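Long-range contacts in HTH-type transcriptional regulator cbl (Escherichia coli K12, PDB 2FYI), which regulates transcription as a LysR-family DNA-binding protein, may be an accessory regulator of the cys regulon, and is represented here by its cofactor-binding domain: residues A81-R86 and T190-L195; H88-V93 and G162-Q167; L105-I110 and H184-N189; I116-G121 and D149-Y154. One frame throughout, in Å; residues are numbered along the deposited sequence. Where two conformers were deposited one is given.

Interaction 1 of 4, residues A81-R86 and T190-L195; sequences AFPWFR and TVWLGL
The indole of Trp192 overlaps two neighbours on the opposite strand with its six-membered ring: CE3 lies 3.7 Å from Ala81 CB, and CZ3 lies 3.8 Å from Pro83 CD. These are antiparallel strands of a two-subdomain fold of the periplasmic-binding-protein type, and 79-94 and 189-196 are the segments by which the chain passes from the first subdomain to the second and back. Phe82 and Leu193 form a hydrogen-bonded pair, each amide giving to the other's carbonyl at an N to O distance of 2.7 Å. The regular pairing then changes. Trp84 N bonds to Val191 O, while Val191 N bonds to Phe85 O, so two residues face one; with Trp84 at phi -93° and psi -59°, this is a classic beta bulge. The bulge turns the side chains of Trp84 and Phe85 to the same side as Leu193, Trp84 CB lying 3.5 Å from Leu193 CD1. Helices 203-212 and 218-226 cover Phe82 on this face. Phe85 CE2 stands over the centre of the Trp84 indole, 3.6 Å above its plane, and Val191 CG2 lies over a face of the phenyl ring as a CH-pi contact, 4.2 Å from the Phe85 centroid.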
loop_
_atom_site.group_PDB
_atom_site.type_symbol
_atom_site.label_atom_id
_atom_site.label_comp_id
_atom_site.label_asym_id
_atom_site.label_seq_id
_atom_site.Cartn_x
_atom_site.Cartn_y
_atom_site.Cartn_z
ATOM N N ALA A 81 -6.976 -1.011 23.728
ATOM C CA ALA A 81 -7.622 -0.719 22.467
ATOM C C ALA A 81 -9.114 -0.534 22.620
ATOM O O ALA A 81 -9.762 -1.237 23.392
ATOM C CB ALA A 81 -7.324 -1.806 21.479
ATOM N N PHE A 82 -9.660 0.419 21.869
ATOM C CA PHE A 82 -11.095 0.659 21.870
ATOM C C PHE A 82 -11.605 0.441 20.468
ATOM O O PHE A 82 -10.923 0.779 19.491
ATOM C CB PHE A 82 -11.389 2.090 22.274
ATOM C CG PHE A 82 -10.729 2.515 23.545
ATOM C CD1 PHE A 82 -9.419 2.966 23.549
ATOM C CD2 PHE A 82 -11.425 2.512 24.745
ATOM C CE1 PHE A 82 -8.799 3.395 24.752
ATOM C CE2 PHE A 82 -10.810 2.936 25.947
ATOM C CZ PHE A 82 -9.499 3.372 25.941
ATOM N N PRO A 83 -12.814 -0.122 20.369
ATOM C CA PRO A 83 -13.497 -0.390 19.092
ATOM C C PRO A 83 -13.948 0.898 18.410
ATOM O O PRO A 83 -14.598 1.734 19.022
ATOM C CB PRO A 83 -14.685 -1.268 19.508
ATOM C CG PRO A 83 -14.858 -1.046 20.964
ATOM C CD PRO A 83 -13.587 -0.541 21.551
ATOM N N TRP A 84 -13.583 1.072 17.158
ATOM C CA TRP A 84 -14.048 2.227 16.436
ATOM C C TRP A 84 -15.334 1.918 15.652
ATOM O O TRP A 84 -16.367 2.542 15.896
ATOM C CB TRP A 84 -12.946 2.803 15.577
ATOM C CG TRP A 84 -13.347 4.003 14.846
ATOM C CD1 TRP A 84 -14.474 4.757 15.039
ATOM C CD2 TRP A 84 -12.608 4.635 13.807
ATOM N NE1 TRP A 84 -14.480 5.819 14.180
ATOM C CE2 TRP A 84 -13.345 5.766 13.405
ATOM C CE3 TRP A 84 -11.392 4.353 13.174
ATOM C CZ2 TRP A 84 -12.911 6.608 12.385
ATOM C CZ3 TRP A 84 -10.962 5.193 12.170
ATOM C CH2 TRP A 84 -11.725 6.302 11.778
ATOM N N PHE A 85 -15.295 0.948 14.748
ATOM C CA PHE A 85 -16.511 0.473 14.094
ATOM C C PHE A 85 -16.282 -0.937 13.555
ATOM O O PHE A 85 -15.147 -1.425 13.545
ATOM C CB PHE A 85 -16.943 1.411 12.972
ATOM C CG PHE A 85 -15.911 1.576 11.922
ATOM C CD1 PHE A 85 -15.811 0.656 10.886
ATOM C CD2 PHE A 85 -14.980 2.623 11.998
ATOM C CE1 PHE A 85 -14.824 0.782 9.913
ATOM C CE2 PHE A 85 -13.972 2.761 11.023
ATOM C CZ PHE A 85 -13.893 1.831 9.973
ATOM N N ARG A 86 -17.359 -1.596 13.121
ATOM C CA ARG A 86 -17.244 -2.915 12.479
ATOM C C ARG A 86 -17.427 -2.912 10.971
ATOM O O ARG A 86 -18.048 -2.020 10.408
ATOM C CB ARG A 86 -18.131 -3.945 13.144
ATOM C CG ARG A 86 -17.641 -4.198 14.517
ATOM C CD ARG A 86 -18.763 -4.583 15.407
ATOM N NE ARG A 86 -18.679 -6.006 15.720
ATOM C CZ ARG A 86 -19.308 -6.990 15.066
ATOM N NH1 ARG A 86 -20.132 -6.750 14.023
ATOM N NH2 ARG A 86 -19.113 -8.240 15.475
ATOM N N THR A 190 -13.180 -5.705 13.258
ATOM C CA THR A 190 -13.281 -4.480 14.029
ATOM C C THR A 190 -12.055 -3.630 13.835
ATOM O O THR A 190 -10.939 -4.150 13.712
ATOM C CB THR A 190 -13.343 -4.761 15.497
ATOM O OG1 THR A 190 -14.449 -5.615 15.756
ATOM C CG2 THR A 190 -13.524 -3.470 16.228
ATOM N N VAL A 191 -12.244 -2.320 13.804
ATOM C CA VAL A 191 -11.098 -1.442 13.707
ATOM C C VAL A 191 -10.877 -0.868 15.079
ATOM O O VAL A 191 -11.802 -0.321 15.664
ATOM C CB VAL A 191 -11.322 -0.291 12.765
ATOM C CG1 VAL A 191 -10.079 0.525 12.746
ATOM C CG2 VAL A 191 -11.619 -0.799 11.414
ATOM N N TRP A 192 -9.647 -0.994 15.577
ATOM C CA TRP A 192 -9.302 -0.559 16.913
ATOM C C TRP A 192 -8.525 0.724 16.926
ATOM O O TRP A 192 -7.729 1.028 16.012
ATOM C CB TRP A 192 -8.476 -1.615 17.613
ATOM C CG TRP A 192 -9.162 -2.928 17.677
ATOM C CD1 TRP A 192 -9.069 -3.944 16.772
ATOM C CD2 TRP A 192 -10.047 -3.383 18.705
ATOM N NE1 TRP A 192 -9.858 -5.002 17.171
ATOM C CE2 TRP A 192 -10.463 -4.689 18.352
ATOM C CE3 TRP A 192 -10.525 -2.815 19.885
ATOM C CZ2 TRP A 192 -11.319 -5.434 19.121
ATOM C CZ3 TRP A 192 -11.394 -3.571 20.671
ATOM C CH2 TRP A 192 -11.782 -4.870 20.273
ATOM N N LEU A 193 -8.763 1.472 17.991
ATOM C CA LEU A 193 -8.006 2.633 18.317
ATOM C C LEU A 193 -7.216 2.215 19.546
ATOM O O LEU A 193 -7.812 1.825 20.562
ATOM C CB LEU A 193 -8.973 3.711 18.706
ATOM C CG LEU A 193 -9.948 4.100 17.607
ATOM C CD1 LEU A 193 -11.296 4.444 18.214
ATOM C CD2 LEU A 193 -9.363 5.263 16.786
ATOM N N GLY A 194 -5.887 2.265 19.450
ATOM C CA GLY A 194 -5.036 1.872 20.562
ATOM C C GLY A 194 -4.182 2.999 21.126
ATOM O O GLY A 194 -3.800 3.924 20.411
ATOM N N LEU A 195 -3.890 2.927 22.419
ATOM C CA LEU A 195 -2.935 3.839 23.055
ATOM C C LEU A 195 -2.008 2.987 23.888
ATOM O O LEU A 195 -2.379 1.856 24.283
ATOM C CB LEU A 195 -3.650 4.812 24.002
ATOM C CG LEU A 195 -4.747 5.653 23.381
ATOM C CD1 LEU A 195 -5.650 6.265 24.410
ATOM C CD2 LEU A 195 -4.055 6.704 22.563
#

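Interaction 2 of 4, residues H88-V93 and G162-Q167; sequences HHSLLV and GLVAEQ
Glu166 turns its CG into the position between its own backbone N and carbonyl carbon (chi1 59°) and runs extended from there, which carries the carboxylate past His88 O to the amide of His88. The resulting bond, His88 N to Glu166 OE1, is 3.2 Å long and meets the oxygen from above the carboxylate plane, 48° out of it. Glu166 N in turn bonds to His88 O at 2.9 Å, so this residue grips the backbone of His88 at two points, while its OE2 makes a salt bridge with Arg183. Leu91 holds CG anti to its backbone N (chi1 -173°); this swings CD1 across to Leu163, 3.8 Å from its CD2. The backbones beneath these side chains pair as antiparallel strands: Leu91 and Leu163 form a non-hydrogen-bonded pair between the hydrogen-bonded pairs Ser90-Val164 and Leu92-Gly162. Ser90 N to Val164 O and Leu92 N to Gly162 O each measure 2.7 Å. The pairing continues through the non-hydrogen-bonded pair His89 and Ala165, whose side chains diverge, before the chain turns into a 3-10 segment at Glu166. His89 directs its NE2 to Thr123 O. The pairing lies within the sheet of the second subdomain: strand 161-165 has 115-118 as its parallel neighbour on the far side, 79-94 also pairs with 177-180, and helix 148-157 packs Ile151 against Val164.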
loop_
_atom_site.group_PDB
_atom_site.type_symbol
_atom_site.label_atom_id
_atom_site.label_comp_id
_atom_site.label_asym_id
_atom_site.label_seq_id
_atom_site.Cartn_x
_atom_site.Cartn_y
_atom_site.Cartn_z
ATOM N N HIS A 88 -17.136 -5.551 7.087
ATOM C CA HIS A 88 -17.135 -6.855 6.439
ATOM C C HIS A 88 -16.427 -6.813 5.113
ATOM O O HIS A 88 -16.337 -5.765 4.464
ATOM C CB HIS A 88 -18.553 -7.269 6.122
ATOM C CG HIS A 88 -19.326 -7.749 7.300
ATOM N ND1 HIS A 88 -19.402 -9.081 7.641
ATOM C CD2 HIS A 88 -20.082 -7.085 8.202
ATOM C CE1 HIS A 88 -20.161 -9.220 8.712
ATOM N NE2 HIS A 88 -20.587 -8.025 9.069
ATOM N N HIS A 89 -15.969 -7.973 4.665
ATOM C CA HIS A 89 -15.433 -8.063 3.315
ATOM C C HIS A 89 -16.548 -8.140 2.302
ATOM O O HIS A 89 -17.621 -8.706 2.558
ATOM C CB HIS A 89 -14.580 -9.298 3.157
ATOM C CG HIS A 89 -13.327 -9.266 3.960
ATOM N ND1 HIS A 89 -13.157 -10.024 5.098
ATOM C CD2 HIS A 89 -12.185 -8.564 3.794
ATOM C CE1 HIS A 89 -11.960 -9.789 5.599
ATOM N NE2 HIS A 89 -11.347 -8.911 4.823
ATOM N N SER A 90 -16.307 -7.594 1.130
ATOM C CA SER A 90 -17.215 -7.902 0.064
ATOM C C SER A 90 -16.479 -8.405 -1.189
ATOM O O SER A 90 -15.249 -8.467 -1.229
ATOM C CB SER A 90 -18.222 -6.776 -0.172
ATOM O OG SER A 90 -17.629 -5.645 -0.762
ATOM N N LEU A 91 -17.235 -8.847 -2.186
ATOM C CA LEU A 91 -16.629 -9.553 -3.309
ATOM C C LEU A 91 -16.602 -8.605 -4.480
ATOM O O LEU A 91 -17.632 -8.051 -4.855
ATOM C CB LEU A 91 -17.423 -10.828 -3.626
ATOM C CG LEU A 91 -16.834 -11.768 -4.681
ATOM C CD1 LEU A 91 -15.466 -12.211 -4.280
ATOM C CD2 LEU A 91 -17.689 -12.975 -4.881
ATOM N N LEU A 92 -15.418 -8.383 -5.036
ATOM C CA LEU A 92 -15.267 -7.448 -6.171
ATOM C C LEU A 92 -15.050 -8.185 -7.500
ATOM O O LEU A 92 -14.081 -8.909 -7.661
ATOM C CB LEU A 92 -14.114 -6.478 -5.898
ATOM C CG LEU A 92 -13.822 -5.356 -6.899
ATOM C CD1 LEU A 92 -14.974 -4.402 -6.958
ATOM C CD2 LEU A 92 -12.541 -4.610 -6.531
ATOM N N VAL A 93 -15.952 -8.025 -8.449
ATOM C CA VAL A 93 -15.847 -8.794 -9.701
ATOM C C VAL A 93 -16.111 -7.940 -10.921
ATOM O O VAL A 93 -16.761 -6.918 -10.819
ATOM C CB VAL A 93 -16.861 -9.945 -9.773
ATOM C CG1 VAL A 93 -16.608 -10.914 -8.651
ATOM C CG2 VAL A 93 -18.279 -9.423 -9.719
ATOM N N GLY A 162 -11.873 -10.529 -6.316
ATOM C CA GLY A 162 -11.268 -9.936 -5.132
ATOM C C GLY A 162 -12.136 -10.002 -3.902
ATOM O O GLY A 162 -13.365 -9.848 -3.977
ATOM N N LEU A 163 -11.508 -10.249 -2.760
ATOM C CA LEU A 163 -12.176 -10.032 -1.481
ATOM C C LEU A 163 -11.611 -8.757 -0.886
ATOM O O LEU A 163 -10.416 -8.688 -0.601
ATOM C CB LEU A 163 -11.968 -11.222 -0.557
ATOM C CG LEU A 163 -12.913 -12.356 -0.983
ATOM C CD1 LEU A 163 -12.564 -13.645 -0.336
ATOM C CD2 LEU A 163 -14.341 -12.016 -0.655
ATOM N N VAL A 164 -12.438 -7.725 -0.767
ATOM C CA VAL A 164 -11.983 -6.433 -0.248
ATOM C C VAL A 164 -12.871 -5.933 0.871
ATOM O O VAL A 164 -14.063 -6.186 0.879
ATOM C CB VAL A 164 -11.967 -5.351 -1.330
ATOM C CG1 VAL A 164 -10.996 -5.694 -2.373
ATOM C CG2 VAL A 164 -13.329 -5.209 -1.955
ATOM N N ALA A 165 -12.268 -5.226 1.818
ATOM C CA ALA A 165 -12.993 -4.447 2.820
ATOM C C ALA A 165 -14.139 -3.662 2.167
ATOM O O ALA A 165 -13.919 -2.992 1.179
ATOM C CB ALA A 165 -12.019 -3.494 3.477
ATOM N N GLU A 166 -15.349 -3.715 2.713
ATOM C CA GLU A 166 -16.473 -3.055 2.037
ATOM C C GLU A 166 -16.297 -1.530 1.875
ATOM O O GLU A 166 -16.790 -0.927 0.922
ATOM C CB GLU A 166 -17.792 -3.370 2.740
ATOM C CG GLU A 166 -17.810 -2.917 4.211
ATOM C CD GLU A 166 -19.154 -3.130 4.946
ATOM O OE1 GLU A 166 -19.131 -3.269 6.190
ATOM O OE2 GLU A 166 -20.219 -3.153 4.295
ATOM N N GLN A 167 -15.581 -0.914 2.801
ATOM C CA GLN A 167 -15.397 0.544 2.851
ATOM C C GLN A 167 -14.498 1.130 1.755
ATOM O O GLN A 167 -14.424 2.341 1.599
ATOM C CB GLN A 167 -14.775 0.779 4.183
ATOM C CG GLN A 167 -14.938 -0.546 4.831
ATOM C CD GLN A 167 -13.810 -0.930 5.699
ATOM O OE1 GLN A 167 -12.926 -0.143 6.004
ATOM N NE2 GLN A 167 -13.849 -2.139 6.158
#

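Interaction 3 of 4, residues L105-I110 and H184-N189; sequences LTLESI and HLFDAN
The CA atoms of Leu107 and Leu185 are the nearest pair, 6.7 Å apart, too far for main-chain pairing. Segment 105-110 enters a single helical turn with Thr106 at the N-cap: Ile110 N bonds to Thr106 O at 3.0 Å, and Thr106 OG1 shares a hydrogen bond with Ser109 OG. Segment 184-189 has no regular structure and runs extended from Phe186 onward, so side chains carry the contact. Leu185 holds CG anti to its carbonyl carbon (chi1 -60°), and its CD1 meets Ile110 CD1 tip to tip at 3.9 Å while also lying 3.6 Å from Leu105 O. Beside it, Leu107 CD2 touches the Phe186 ring obliquely at CE1, 3.8 Å away. His184 NE2 gives a weak hydrogen bond of 3.5 Å to Leu105 O; its ring has Leu185 CG over the centre of one face. His184 also touches a crystal neighbour, so its position may partly reflect the crystal. An alanine in place of Leu185 would strip both methyls from the contact and would probably leave Ile110 CD1 without this contact and the His184 ring less firmly seated. The contact ties the loop between strands 177-180 and 189-196 to the short helix 107-110. Leu107 and Phe186 both rest on Ala131 of helix 125-134, and Ile110 reaches Leu91 of strand 79-94.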
loop_
_atom_site.group_PDB
_atom_site.type_symbol
_atom_site.label_atom_id
_atom_site.label_comp_id
_atom_site.label_asym_id
_atom_site.label_seq_id
_atom_site.Cartn_x
_atom_site.Cartn_y
_atom_site.Cartn_z
ATOM N N LEU A 105 -24.758 -16.753 -3.381
ATOM C CA LEU A 105 -23.343 -16.856 -3.563
ATOM C C LEU A 105 -22.924 -17.706 -2.376
ATOM O O LEU A 105 -23.307 -17.389 -1.264
ATOM C CB LEU A 105 -22.848 -15.443 -3.389
ATOM C CG LEU A 105 -21.576 -14.968 -4.024
ATOM C CD1 LEU A 105 -21.617 -15.276 -5.486
ATOM C CD2 LEU A 105 -21.609 -13.500 -3.787
ATOM N N THR A 106 -22.204 -18.801 -2.573
ATOM C CA THR A 106 -21.797 -19.631 -1.420
ATOM C C THR A 106 -20.278 -19.665 -1.342
ATOM O O THR A 106 -19.584 -19.236 -2.302
ATOM C CB THR A 106 -22.277 -21.060 -1.571
ATOM O OG1 THR A 106 -21.581 -21.665 -2.669
ATOM C CG2 THR A 106 -23.788 -21.126 -1.819
ATOM N N LEU A 107 -19.748 -20.154 -0.222
ATOM C CA LEU A 107 -18.288 -20.217 -0.043
ATOM C C LEU A 107 -17.689 -21.129 -1.083
ATOM O O LEU A 107 -16.733 -20.774 -1.764
ATOM C CB LEU A 107 -17.924 -20.712 1.339
ATOM C CG LEU A 107 -17.937 -19.595 2.375
ATOM C CD1 LEU A 107 -17.899 -20.114 3.831
ATOM C CD2 LEU A 107 -16.778 -18.690 2.103
ATOM N N GLU A 108 -18.308 -22.291 -1.195
ATOM C CA GLU A 108 -17.991 -23.323 -2.161
ATOM C C GLU A 108 -17.914 -22.806 -3.614
ATOM O O GLU A 108 -17.031 -23.212 -4.377
ATOM C CB GLU A 108 -19.035 -24.423 -2.002
ATOM C CG GLU A 108 -19.313 -24.839 -0.509
ATOM C CD GLU A 108 -20.243 -23.889 0.297
ATOM O OE1 GLU A 108 -20.453 -22.723 -0.091
ATOM O OE2 GLU A 108 -20.751 -24.310 1.356
ATOM N N SER A 109 -18.816 -21.902 -3.990
ATOM C CA SER A 109 -18.779 -21.275 -5.288
ATOM C C SER A 109 -17.585 -20.370 -5.390
ATOM O O SER A 109 -16.850 -20.380 -6.371
ATOM C CB SER A 109 -19.978 -20.404 -5.488
ATOM O OG SER A 109 -21.104 -21.211 -5.670
ATOM N N ILE A 110 -17.416 -19.505 -4.407
ATOM C CA ILE A 110 -16.360 -18.550 -4.534
ATOM C C ILE A 110 -15.059 -19.329 -4.583
ATOM O O ILE A 110 -14.109 -18.921 -5.255
ATOM C CB ILE A 110 -16.386 -17.586 -3.364
ATOM C CG1 ILE A 110 -17.710 -16.803 -3.386
ATOM C CG2 ILE A 110 -15.151 -16.682 -3.360
ATOM C CD1 ILE A 110 -17.865 -15.759 -2.238
ATOM N N HIS A 184 -23.122 -12.464 4.629
ATOM C CA HIS A 184 -23.665 -13.664 5.180
ATOM C C HIS A 184 -22.659 -14.807 5.118
ATOM O O HIS A 184 -22.954 -15.902 5.529
ATOM C CB HIS A 184 -24.966 -14.031 4.463
ATOM C CG HIS A 184 -24.799 -14.284 3.000
ATOM N ND1 HIS A 184 -24.376 -13.312 2.119
ATOM C CD2 HIS A 184 -25.005 -15.399 2.258
ATOM C CE1 HIS A 184 -24.315 -13.820 0.901
ATOM N NE2 HIS A 184 -24.672 -15.089 0.961
ATOM N N LEU A 185 -21.460 -14.562 4.627
ATOM C CA LEU A 185 -20.527 -15.656 4.388
ATOM C C LEU A 185 -19.284 -15.527 5.219
ATOM O O LEU A 185 -18.644 -16.516 5.501
ATOM C CB LEU A 185 -20.098 -15.702 2.925
ATOM C CG LEU A 185 -21.211 -15.891 1.906
ATOM C CD1 LEU A 185 -20.541 -16.041 0.550
ATOM C CD2 LEU A 185 -22.035 -17.080 2.252
ATOM N N PHE A 186 -18.915 -14.307 5.568
ATOM C CA PHE A 186 -17.763 -14.086 6.429
ATOM C C PHE A 186 -18.142 -13.363 7.724
ATOM O O PHE A 186 -19.141 -12.638 7.769
ATOM C CB PHE A 186 -16.752 -13.263 5.685
ATOM C CG PHE A 186 -16.366 -13.846 4.382
ATOM C CD1 PHE A 186 -15.432 -14.875 4.318
ATOM C CD2 PHE A 186 -16.913 -13.367 3.202
ATOM C CE1 PHE A 186 -15.054 -15.427 3.079
ATOM C CE2 PHE A 186 -16.538 -13.923 1.959
ATOM C CZ PHE A 186 -15.611 -14.954 1.899
ATOM N N ASP A 187 -17.354 -13.540 8.777
ATOM C CA ASP A 187 -17.580 -12.753 9.984
ATOM C C ASP A 187 -17.069 -11.319 9.880
ATOM O O ASP A 187 -16.196 -11.013 9.043
ATOM C CB ASP A 187 -16.964 -13.445 11.193
ATOM C CG ASP A 187 -17.667 -14.745 11.519
ATOM O OD1 ASP A 187 -18.796 -14.945 10.975
ATOM O OD2 ASP A 187 -17.100 -15.560 12.295
ATOM N N ALA A 188 -17.635 -10.459 10.735
ATOM C CA ALA A 188 -17.270 -9.042 10.863
ATOM C C ALA A 188 -15.873 -8.854 11.420
ATOM O O ALA A 188 -15.386 -9.685 12.157
ATOM C CB ALA A 188 -18.232 -8.363 11.763
ATOM N N ASN A 189 -15.244 -7.739 11.063
ATOM C CA ASN A 189 -13.967 -7.324 11.648
ATOM C C ASN A 189 -14.173 -6.068 12.467
ATOM O O ASN A 189 -15.208 -5.417 12.370
ATOM C CB ASN A 189 -12.977 -7.019 10.535
ATOM C CG ASN A 189 -12.859 -8.156 9.556
ATOM O OD1 ASN A 189 -12.136 -9.128 9.799
ATOM N ND2 ASN A 189 -13.588 -8.063 8.454
#

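Interaction 4 of 4, residues I116-G121 and D149-Y154; sequences ITYRQG and DVIKTY
Ile151 brings the end of its side chain to Ile116 and Tyr118, and its two branches divide the work from CB outward. CG2 lies 3.5 Å from Ile116 O and 3.8 Å from Ile116 CG2; CG1 passes 4.1 Å from that same methyl. With CG1 anti to the carbonyl carbon (chi1 -57°) and the chain extended, CD1 lands over one face of the Tyr118 ring, a CH-pi contact 4.0 Å from the centroid and 23° off the normal. A serine here would lack these methyls and would probably open a gap against that face of the Tyr118 ring. Tyr118 is also held at its hydroxyl, by Ser148 and Ala165 N. Farther along, Ile116 CD1 meets Tyr154 CB at 3.9 Å, while Tyr154 OH bonds to Ala25 O of the second subunit. Strand 116-118 and helix 149-154 run antiparallel at 177°. Helix 148-157 links strands 141-145 and 161-165, both parallel to 115-118: a beta-alpha-beta crossover, characteristic of the alpha/beta subdomains of periplasmic-binding-protein folds.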
loop_
_atom_site.group_PDB
_atom_site.type_symbol
_atom_site.label_atom_id
_atom_site.label_comp_id
_atom_site.label_asym_id
_atom_site.label_seq_id
_atom_site.Cartn_x
_atom_site.Cartn_y
_atom_site.Cartn_z
ATOM N N ILE A 116 -7.942 -12.744 -5.238
ATOM C CA ILE A 116 -7.005 -11.676 -5.050
ATOM C C ILE A 116 -7.421 -11.030 -3.765
ATOM O O ILE A 116 -8.478 -10.425 -3.673
ATOM C CB ILE A 116 -7.084 -10.663 -6.168
ATOM C CG1 ILE A 116 -6.970 -11.355 -7.507
ATOM C CG2 ILE A 116 -5.989 -9.611 -6.032
ATOM C CD1 ILE A 116 -7.320 -10.427 -8.594
ATOM N N THR A 117 -6.597 -11.178 -2.746
ATOM C CA THR A 117 -6.992 -10.697 -1.439
ATOM C C THR A 117 -5.803 -10.339 -0.569
ATOM O O THR A 117 -4.658 -10.441 -1.015
ATOM C CB THR A 117 -7.909 -11.678 -0.733
ATOM O OG1 THR A 117 -8.639 -10.963 0.255
ATOM C CG2 THR A 117 -7.134 -12.768 -0.077
ATOM N N TYR A 118 -6.085 -9.899 0.653
ATOM C CA TYR A 118 -5.034 -9.442 1.559
ATOM C C TYR A 118 -4.133 -10.577 1.988
ATOM O O TYR A 118 -4.556 -11.707 2.087
ATOM C CB TYR A 118 -5.639 -8.774 2.795
ATOM C CG TYR A 118 -6.599 -7.682 2.429
ATOM C CD1 TYR A 118 -7.968 -7.855 2.625
ATOM C CD2 TYR A 118 -6.147 -6.506 1.844
ATOM C CE1 TYR A 118 -8.867 -6.875 2.268
ATOM C CE2 TYR A 118 -7.030 -5.523 1.487
ATOM C CZ TYR A 118 -8.400 -5.720 1.697
ATOM O OH TYR A 118 -9.312 -4.747 1.353
ATOM N N ARG A 119 -2.882 -10.268 2.255
ATOM C CA ARG A 119 -1.975 -11.259 2.753
ATOM C C ARG A 119 -2.338 -11.619 4.210
ATOM O O ARG A 119 -3.038 -10.882 4.865
ATOM C CB ARG A 119 -0.581 -10.683 2.686
ATOM C CG ARG A 119 -0.081 -10.340 4.036
ATOM C CD ARG A 119 0.991 -9.309 4.020
ATOM N NE ARG A 119 2.152 -9.670 3.220
ATOM C CZ ARG A 119 3.328 -9.098 3.403
ATOM N NH1 ARG A 119 3.449 -8.202 4.373
ATOM N NH2 ARG A 119 4.366 -9.409 2.645
ATOM N N GLN A 120 -1.855 -12.745 4.723
ATOM C CA GLN A 120 -2.203 -13.166 6.079
ATOM C C GLN A 120 -1.713 -12.150 7.045
ATOM O O GLN A 120 -0.634 -11.617 6.867
ATOM C CB GLN A 120 -1.553 -14.487 6.435
ATOM C CG GLN A 120 -1.601 -15.476 5.314
ATOM C CD GLN A 120 -1.699 -16.899 5.814
ATOM O OE1 GLN A 120 -0.717 -17.479 6.290
ATOM N NE2 GLN A 120 -2.884 -17.472 5.708
ATOM N N GLY A 121 -2.509 -11.895 8.077
ATOM C CA GLY A 121 -2.141 -10.951 9.112
ATOM C C GLY A 121 -2.745 -9.578 8.916
ATOM O O GLY A 121 -2.678 -8.734 9.816
ATOM N N ASP A 149 -6.019 -1.265 -3.301
ATOM C CA ASP A 149 -5.909 -0.663 -4.632
ATOM C C ASP A 149 -5.204 -1.601 -5.585
ATOM O O ASP A 149 -5.575 -1.704 -6.763
ATOM C CB ASP A 149 -5.218 0.686 -4.569
ATOM C CG ASP A 149 -6.031 1.705 -3.776
ATOM O OD1 ASP A 149 -7.193 2.011 -4.166
ATOM O OD2 ASP A 149 -5.541 2.197 -2.727
ATOM N N VAL A 150 -4.194 -2.303 -5.070
ATOM C CA VAL A 150 -3.604 -3.381 -5.826
ATOM C C VAL A 150 -4.710 -4.393 -6.203
ATOM O O VAL A 150 -4.881 -4.732 -7.388
ATOM C CB VAL A 150 -2.452 -4.013 -5.058
ATOM C CG1 VAL A 150 -1.953 -5.268 -5.759
ATOM C CG2 VAL A 150 -1.355 -3.040 -4.947
ATOM N N ILE A 151 -5.494 -4.835 -5.226
ATOM C CA ILE A 151 -6.593 -5.714 -5.549
ATOM C C ILE A 151 -7.452 -5.160 -6.666
ATOM O O ILE A 151 -7.787 -5.892 -7.603
ATOM C CB ILE A 151 -7.462 -6.033 -4.344
ATOM C CG1 ILE A 151 -6.604 -6.643 -3.234
ATOM C CG2 ILE A 151 -8.516 -7.046 -4.703
ATOM C CD1 ILE A 151 -7.318 -6.841 -1.906
ATOM N N LYS A 152 -7.820 -3.884 -6.616
ATOM C CA LYS A 152 -8.658 -3.345 -7.717
ATOM C C LYS A 152 -7.996 -3.505 -9.090
ATOM O O LYS A 152 -8.639 -3.921 -10.055
ATOM C CB LYS A 152 -9.051 -1.887 -7.511
ATOM C CG LYS A 152 -10.092 -1.701 -6.449
ATOM C CD LYS A 152 -9.922 -0.332 -5.793
ATOM C CE LYS A 152 -10.916 -0.071 -4.651
ATOM N NZ LYS A 152 -10.566 1.263 -3.999
ATOM N N THR A 153 -6.705 -3.198 -9.171
ATOM C CA THR A 153 -6.005 -3.253 -10.437
ATOM C C THR A 153 -6.055 -4.655 -11.031
ATOM O O THR A 153 -6.283 -4.801 -12.234
ATOM C CB THR A 153 -4.576 -2.767 -10.255
ATOM O OG1 THR A 153 -4.628 -1.412 -9.793
ATOM C CG2 THR A 153 -3.755 -2.842 -11.528
ATOM N N TYR A 154 -5.867 -5.692 -10.207
ATOM C CA TYR A 154 -5.719 -7.025 -10.777
ATOM C C TYR A 154 -7.063 -7.667 -11.098
ATOM O O TYR A 154 -7.148 -8.542 -11.983
ATOM C CB TYR A 154 -4.717 -7.900 -9.977
ATOM C CG TYR A 154 -3.369 -7.416 -10.332
ATOM C CD1 TYR A 154 -2.746 -6.417 -9.586
ATOM C CD2 TYR A 154 -2.784 -7.815 -11.504
ATOM C CE1 TYR A 154 -1.508 -5.893 -9.982
ATOM C CE2 TYR A 154 -1.568 -7.286 -11.921
ATOM C CZ TYR A 154 -0.929 -6.334 -11.161
ATOM O OH TYR A 154 0.282 -5.810 -11.612
#

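Interaction 1 joins the two connecting strands on the first-subdomain side; interactions 2, 3 and 4 lie in the second subdomain. Strand 79-94 carries both 81-86 and 88-93, whose contacts have centres about 20 Å apart. Interactions 2 and 4 are close, about 10 Å between centres: Thr117 OG1 bonds to Leu163 O at 3.0 Å. Interaction 3 lies about 11 Å from interaction 2, between centres, and the two touch where His88 ND1 packs 3.6 Å from Phe186 O. It also adjoins interaction 1, through Arg86 beside Ala188 and Asn189. In related domains the effector site lies between the subdomains; these contacts do not themselves locate it.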